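Local atomic coordinates of isochorismatase family protein (Enterococcus faecalis, PDB entry 2A67), a protein that is probably a hydrolase of the isochorismatase family, related to nicotinamidases, though its own reaction and substrate are not established. Residues L30-Q35 and P133-T138; L104-V109 and C129-K134. All coordinates share one frame; numbering follows the deposited sequence.

Contact 1 (L30-Q35 and P133-T138); sequences LDKVNQ and PKTTST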
loop_
_atom_site.group_PDB
_atom_site.type_symbol
_atom_site.label_atom_id
_atom_site.label_comp_id
_atom_site.label_asym_id
_atom_site.label_seq_id
_atom_site.Cartn_x
_atom_site.Cartn_y
_atom_site.Cartn_z
ATOM N N LEU D 30 3.425 11.571 19.625
ATOM C CA LEU D 30 3.210 10.763 20.830
ATOM C C LEU D 30 2.208 11.395 21.825
ATOM O O LEU D 30 1.456 10.687 22.480
ATOM C CB LEU D 30 4.552 10.446 21.493
ATOM C CG LEU D 30 5.630 9.745 20.637
ATOM C CD1 LEU D 30 7.001 9.681 21.428
ATOM C CD2 LEU D 30 5.245 8.352 20.096
ATOM N N ASP D 31 2.204 12.721 21.927
ATOM C CA ASP D 31 1.235 13.415 22.760
ATOM C C ASP D 31 -0.182 13.196 22.214
ATOM O O ASP D 31 -1.099 12.901 22.983
ATOM C CB ASP D 31 1.532 14.912 22.791
ATOM C CG ASP D 31 2.735 15.242 23.628
ATOM O OD1 ASP D 31 3.007 14.469 24.594
ATOM O OD2 ASP D 31 3.384 16.291 23.336
ATOM N N LYS D 32 -0.332 13.312 20.893
ATOM C CA LYS D 32 -1.636 13.108 20.241
ATOM C C LYS D 32 -2.064 11.624 20.379
ATOM O O LYS D 32 -3.200 11.312 20.686
ATOM C CB LYS D 32 -1.552 13.607 18.781
ATOM C CG LYS D 32 -2.858 13.658 18.047
ATOM C CD LYS D 32 -3.481 15.081 18.031
ATOM C CE LYS D 32 -3.220 15.814 16.654
ATOM N NZ LYS D 32 -4.401 15.831 15.657
ATOM N N VAL D 33 -1.127 10.705 20.204
ATOM C CA VAL D 33 -1.409 9.267 20.403
ATOM C C VAL D 33 -1.806 8.938 21.846
ATOM O O VAL D 33 -2.777 8.206 22.072
ATOM C CB VAL D 33 -0.206 8.390 19.953
ATOM C CG1 VAL D 33 -0.322 6.945 20.531
ATOM C CG2 VAL D 33 -0.127 8.397 18.412
ATOM N N ASN D 34 -1.056 9.450 22.828
ATOM C CA ASN D 34 -1.492 9.301 24.220
ATOM C C ASN D 34 -2.945 9.823 24.494
ATOM O O ASN D 34 -3.675 9.222 25.284
ATOM C CB ASN D 34 -0.527 9.997 25.141
ATOM C CG ASN D 34 0.675 9.122 25.505
ATOM O OD1 ASN D 34 1.647 9.633 26.035
ATOM N ND2 ASN D 34 0.591 7.818 25.258
ATOM N N GLN D 35 -3.345 10.917 23.847
ATOM C CA GLN D 35 -4.742 11.430 23.971
ATOM C C GLN D 35 -5.759 10.415 23.443
ATOM O O GLN D 35 -6.815 10.188 24.064
ATOM C CB GLN D 35 -4.932 12.761 23.243
ATOM C CG GLN D 35 -4.247 13.954 23.885
ATOM C CD GLN D 35 -4.751 15.286 23.339
ATOM O OE1 GLN D 35 -5.075 16.221 24.130
ATOM N NE2 GLN D 35 -4.892 15.386 21.996
ATOM N N PRO D 133 -5.605 13.014 12.537
ATOM C CA PRO D 133 -4.575 13.819 11.900
ATOM C C PRO D 133 -3.303 13.940 12.751
ATOM O O PRO D 133 -3.385 13.943 13.977
ATOM C CB PRO D 133 -5.278 15.198 11.780
ATOM C CG PRO D 133 -6.708 14.816 11.559
ATOM C CD PRO D 133 -6.902 13.729 12.580
ATOM N N LYS D 134 -2.148 14.063 12.100
ATOM C CA LYS D 134 -0.849 14.228 12.771
ATOM C C LYS D 134 -0.440 13.116 13.719
ATOM O O LYS D 134 0.066 13.361 14.828
ATOM C CB LYS D 134 -0.751 15.602 13.435
ATOM C CG LYS D 134 -1.038 16.724 12.444
ATOM C CD LYS D 134 -1.045 18.101 13.124
ATOM C CE LYS D 134 -0.487 19.139 12.150
ATOM N NZ LYS D 134 0.189 20.269 12.912
ATOM N N THR D 135 -0.682 11.863 13.312
ATOM C CA THR D 135 -0.300 10.769 14.193
ATOM C C THR D 135 0.627 9.790 13.422
ATOM O O THR D 135 0.757 8.637 13.777
ATOM C CB THR D 135 -1.534 10.042 14.833
ATOM O OG1 THR D 135 -2.389 9.590 13.778
ATOM C CG2 THR D 135 -2.291 10.959 15.882
ATOM N N THR D 136 1.221 10.254 12.329
ATOM C CA THR D 136 2.307 9.462 11.686
ATOM C C THR D 136 3.555 10.319 11.554
ATOM O O THR D 136 3.490 11.550 11.583
ATOM C CB THR D 136 1.946 8.858 10.286
ATOM O OG1 THR D 136 2.108 9.851 9.272
ATOM C CG2 THR D 136 0.540 8.335 10.235
ATOM N N SER D 137 4.708 9.663 11.414
ATOM C CA SER D 137 5.932 10.422 11.200
ATOM C C SER D 137 6.884 9.519 10.425
ATOM O O SER D 137 6.643 8.310 10.302
ATOM C CB SER D 137 6.528 10.864 12.537
ATOM O OG SER D 137 7.801 11.474 12.369
ATOM N N THR D 138 7.932 10.143 9.897
ATOM C CA THR D 138 8.961 9.492 9.076
ATOM C C THR D 138 10.210 10.396 9.063
ATOM O O THR D 138 10.286 11.367 9.827
ATOM C CB THR D 138 8.437 9.136 7.652
ATOM O OG1 THR D 138 9.294 8.165 7.062
ATOM C CG2 THR D 138 8.216 10.347 6.708
#
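Lys32 of helix 26-42 meets Pro133 and Thr135 of the loop that interrupts strand 128-137. The polar part is a single hydrogen bond. NZ of Lys32 donates to the carbonyl O of Pro133 at 2.7 Å. The ammonium comes from above the carbonyl plane, 46° out of it, and so does not sit on a lone pair of the oxygen. The lysine folds to get there. CG is anti to the backbone N (chi1 -171°), and the chain then bends at each of its next three torsions.

The apolar part lies along the stem of the same lysine. CG of Lys32 packs on the methyl CG2 of Thr135 at 3.5 Å, the two side chains crossing at about a right angle. CE of Lys32 lies 4.1 Å from CB of Lys134. Deeper in, Val33 CG2 meets Thr135 CB at 4.2 Å. Val33 and Thr135 both also touch Ala107 of strand 103-109, so the helix rests on the sheet beside this loop.

Thr135 OG1 is hydrogen-bonded to the carbonyl O of Thr132, a link within the same strand region, and its methyl faces the helix.

The two lysines carry like charges. Lys32 NZ and Lys134 NZ are 6.9 Å apart, and the end of Lys134 leads away from the helix.

Helix and sheet are joined here as in an alpha/beta fold of the isochorismatase type. The chemistry is that of a lysine used in two ways: its methylene groups cover a threonine methyl, and its charged end tethers a loop carbonyl, where the positive charge would probably strengthen the bond.

Contact 2 (L104-V109 and C129-K134); sequences LEIAGV and CLMTPK
The first torsions help bring Glu105 and Thr132 together. At chi1 -177° Glu105 runs its chain out opposite its own amide nitrogen, and the chain stays extended beyond CG. In Thr132, OG1 is anti to the carbonyl carbon (chi1 -68°). Thr132 OG1 donates to Glu105 OE2 at 2.6 Å. It meets the oxygen on its anti side, 34° out of the carboxylate plane, and the two side chains approach at a slant. The carboxylate is buried and has further partners: Arg36 forms a salt bridge to OE2, Arg5 one to OE1, and Tyr40 OH a hydrogen bond to OE1. The two arginines would probably favour the charged form of the acid.

The backbones pair in parallel. Leu130 N donates to Leu104 O at 2.8 Å, and Leu130 O receives Ile106 N at 2.9 Å, so both polar groups of Leu130 bond to strand 103-109. Leu104 lies beside Cys129, and Glu105 beside Leu130. This is the parallel pair of a beta-alpha-beta crossover, in which helix 111-125 links strand 103-109 to strand 128-137 within the six-stranded sheet of the alpha/beta fold.

Beyond Met131 the direct backbone pairing gives way to water. One water donates to Ile106 O at 2.7 Å and accepts from Thr132 N at 2.8 Å, so it bridges the two strands where they part.

On the face carrying Leu104 and Cys129, helix 111-125 covers the sheet, with Ala122 against both residues. Ile106 CD1 packs on Cys129 SG at 4.1 Å. The selenomethionine Met131 lays its CE against Ile106. Met131 CE is 4.3 Å from Ile106 CG2. The same side chain also touches Ile119 of that helix.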
loop_
_atom_site.group_PDB
_atom_site.type_symbol
_atom_site.label_atom_id
_atom_site.label_comp_id
_atom_site.label_asym_id
_atom_site.label_seq_id
_atom_site.Cartn_x
_atom_site.Cartn_y
_atom_site.Cartn_z
ATOM N N LEU D 104 -10.600 0.137 12.512
ATOM C CA LEU D 104 -9.237 0.310 13.001
ATOM C C LEU D 104 -8.926 1.767 12.883
ATOM O O LEU D 104 -9.030 2.326 11.797
ATOM C CB LEU D 104 -8.232 -0.434 12.051
ATOM C CG LEU D 104 -8.404 -1.949 12.035
ATOM C CD1 LEU D 104 -7.475 -2.593 10.973
ATOM C CD2 LEU D 104 -8.124 -2.481 13.487
ATOM N N GLU D 105 -8.505 2.366 13.986
ATOM C CA GLU D 105 -7.915 3.714 13.974
ATOM C C GLU D 105 -6.389 3.554 14.012
ATOM O O GLU D 105 -5.836 3.086 14.995
ATOM C CB GLU D 105 -8.363 4.562 15.186
ATOM C CG GLU D 105 -7.814 5.995 15.130
ATOM C CD GLU D 105 -8.326 6.885 16.276
ATOM O OE1 GLU D 105 -9.403 6.581 16.880
ATOM O OE2 GLU D 105 -7.657 7.907 16.526
ATOM N N ILE D 106 -5.714 4.014 12.971
ATOM C CA ILE D 106 -4.297 3.691 12.769
ATOM C C ILE D 106 -3.365 4.875 12.987
ATOM O O ILE D 106 -3.630 5.999 12.553
ATOM C CB ILE D 106 -4.115 3.086 11.344
ATOM C CG1 ILE D 106 -4.889 1.756 11.259
ATOM C CG2 ILE D 106 -2.589 2.806 11.015
ATOM C CD1 ILE D 106 -5.234 1.251 9.858
ATOM N N ALA D 107 -2.228 4.615 13.627
ATOM C CA ALA D 107 -1.178 5.619 13.817
ATOM C C ALA D 107 0.161 4.853 13.806
ATOM O O ALA D 107 0.173 3.624 13.997
ATOM C CB ALA D 107 -1.384 6.357 15.172
ATOM N N GLY D 108 1.243 5.551 13.488
ATOM C CA GLY D 108 2.593 4.986 13.757
ATOM C C GLY D 108 3.623 5.539 12.833
ATOM O O GLY D 108 3.440 6.603 12.253
ATOM N N VAL D 109 4.706 4.769 12.678
ATOM C CA VAL D 109 5.876 5.112 11.875
ATOM C C VAL D 109 6.333 3.808 11.202
ATOM O O VAL D 109 5.998 2.725 11.696
ATOM C CB VAL D 109 7.049 5.672 12.785
ATOM C CG1 VAL D 109 6.564 6.906 13.624
ATOM C CG2 VAL D 109 7.520 4.576 13.747
ATOM N N CYS D 129 -11.221 1.842 8.067
ATOM C CA CYS D 129 -10.023 2.476 8.637
ATOM C C CYS D 129 -10.283 3.941 8.920
ATOM O O CYS D 129 -11.015 4.604 8.149
ATOM C CB CYS D 129 -8.821 2.310 7.703
ATOM S SG CYS D 129 -8.473 0.541 7.503
ATOM N N LEU D 130 -9.697 4.397 10.036
ATOM C CA LEU D 130 -9.795 5.778 10.545
ATOM C C LEU D 130 -8.399 6.262 10.916
ATOM O O LEU D 130 -7.547 5.466 11.194
ATOM C CB LEU D 130 -10.640 5.813 11.821
ATOM C CG LEU D 130 -12.064 5.215 11.692
ATOM C CD1 LEU D 130 -12.652 5.140 13.082
ATOM C CD2 LEU D 130 -12.958 5.975 10.713
HETATM N N MSE D 131 -8.190 7.566 10.944
HETATM C CA MSE D 131 -6.943 8.122 11.410
HETATM C C MSE D 131 -7.128 9.494 12.072
HETATM O O MSE D 131 -7.834 10.346 11.554
HETATM C CB MSE D 131 -6.006 8.301 10.231
HETATM C CG MSE D 131 -4.646 8.806 10.644
HETATM SE SE MSE D 131 -3.330 8.590 9.174
HETATM C CE MSE D 131 -2.575 6.841 9.644
ATOM N N THR D 132 -6.458 9.721 13.188
ATOM C CA THR D 132 -6.397 11.063 13.776
ATOM C C THR D 132 -5.302 11.803 13.008
ATOM O O THR D 132 -4.181 11.284 12.856
ATOM C CB THR D 132 -6.107 10.974 15.308
ATOM O OG1 THR D 132 -7.246 10.405 15.953
ATOM C CG2 THR D 132 -5.794 12.333 15.944
ATOM N N PRO D 133 -5.605 13.014 12.537
ATOM C CA PRO D 133 -4.575 13.819 11.900
ATOM C C PRO D 133 -3.303 13.940 12.751
ATOM O O PRO D 133 -3.385 13.943 13.977
ATOM C CB PRO D 133 -5.278 15.198 11.780
ATOM C CG PRO D 133 -6.708 14.816 11.559
ATOM C CD PRO D 133 -6.902 13.729 12.580
ATOM N N LYS D 134 -2.148 14.063 12.100
ATOM C CA LYS D 134 -0.849 14.228 12.771
ATOM C C LYS D 134 -0.440 13.116 13.719
ATOM O O LYS D 134 0.066 13.361 14.828
ATOM C CB LYS D 134 -0.751 15.602 13.435
ATOM C CG LYS D 134 -1.038 16.724 12.444
ATOM C CD LYS D 134 -1.045 18.101 13.124
ATOM C CE LYS D 134 -0.487 19.139 12.150
ATOM N NZ LYS D 134 0.189 20.269 12.912
HETATM O O HOH W 1 -4.560 7.979 14.163
#

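In the fold
Contact 1 and contact 2 share Pro133 and Lys134, and their centres are about 8 Å apart. Both use strand 128-137. Contact 2 pairs the first part of strand 128-137 with strand 103-109; contact 1 joins the loop that follows to helix 26-42. Further along the chain, Thr135 O is 3.1 Å from Gly108 N, a probable hydrogen bond. Thr136 CG2 also packs on Met131 CE at 3.5 Å, so residues of the two contacts meet directly. Thr132 touches both Lys32 and Arg36 of helix 26-42, so this helix flanks both contacts. Neither contact includes a bound ligand or an assigned catalytic residue.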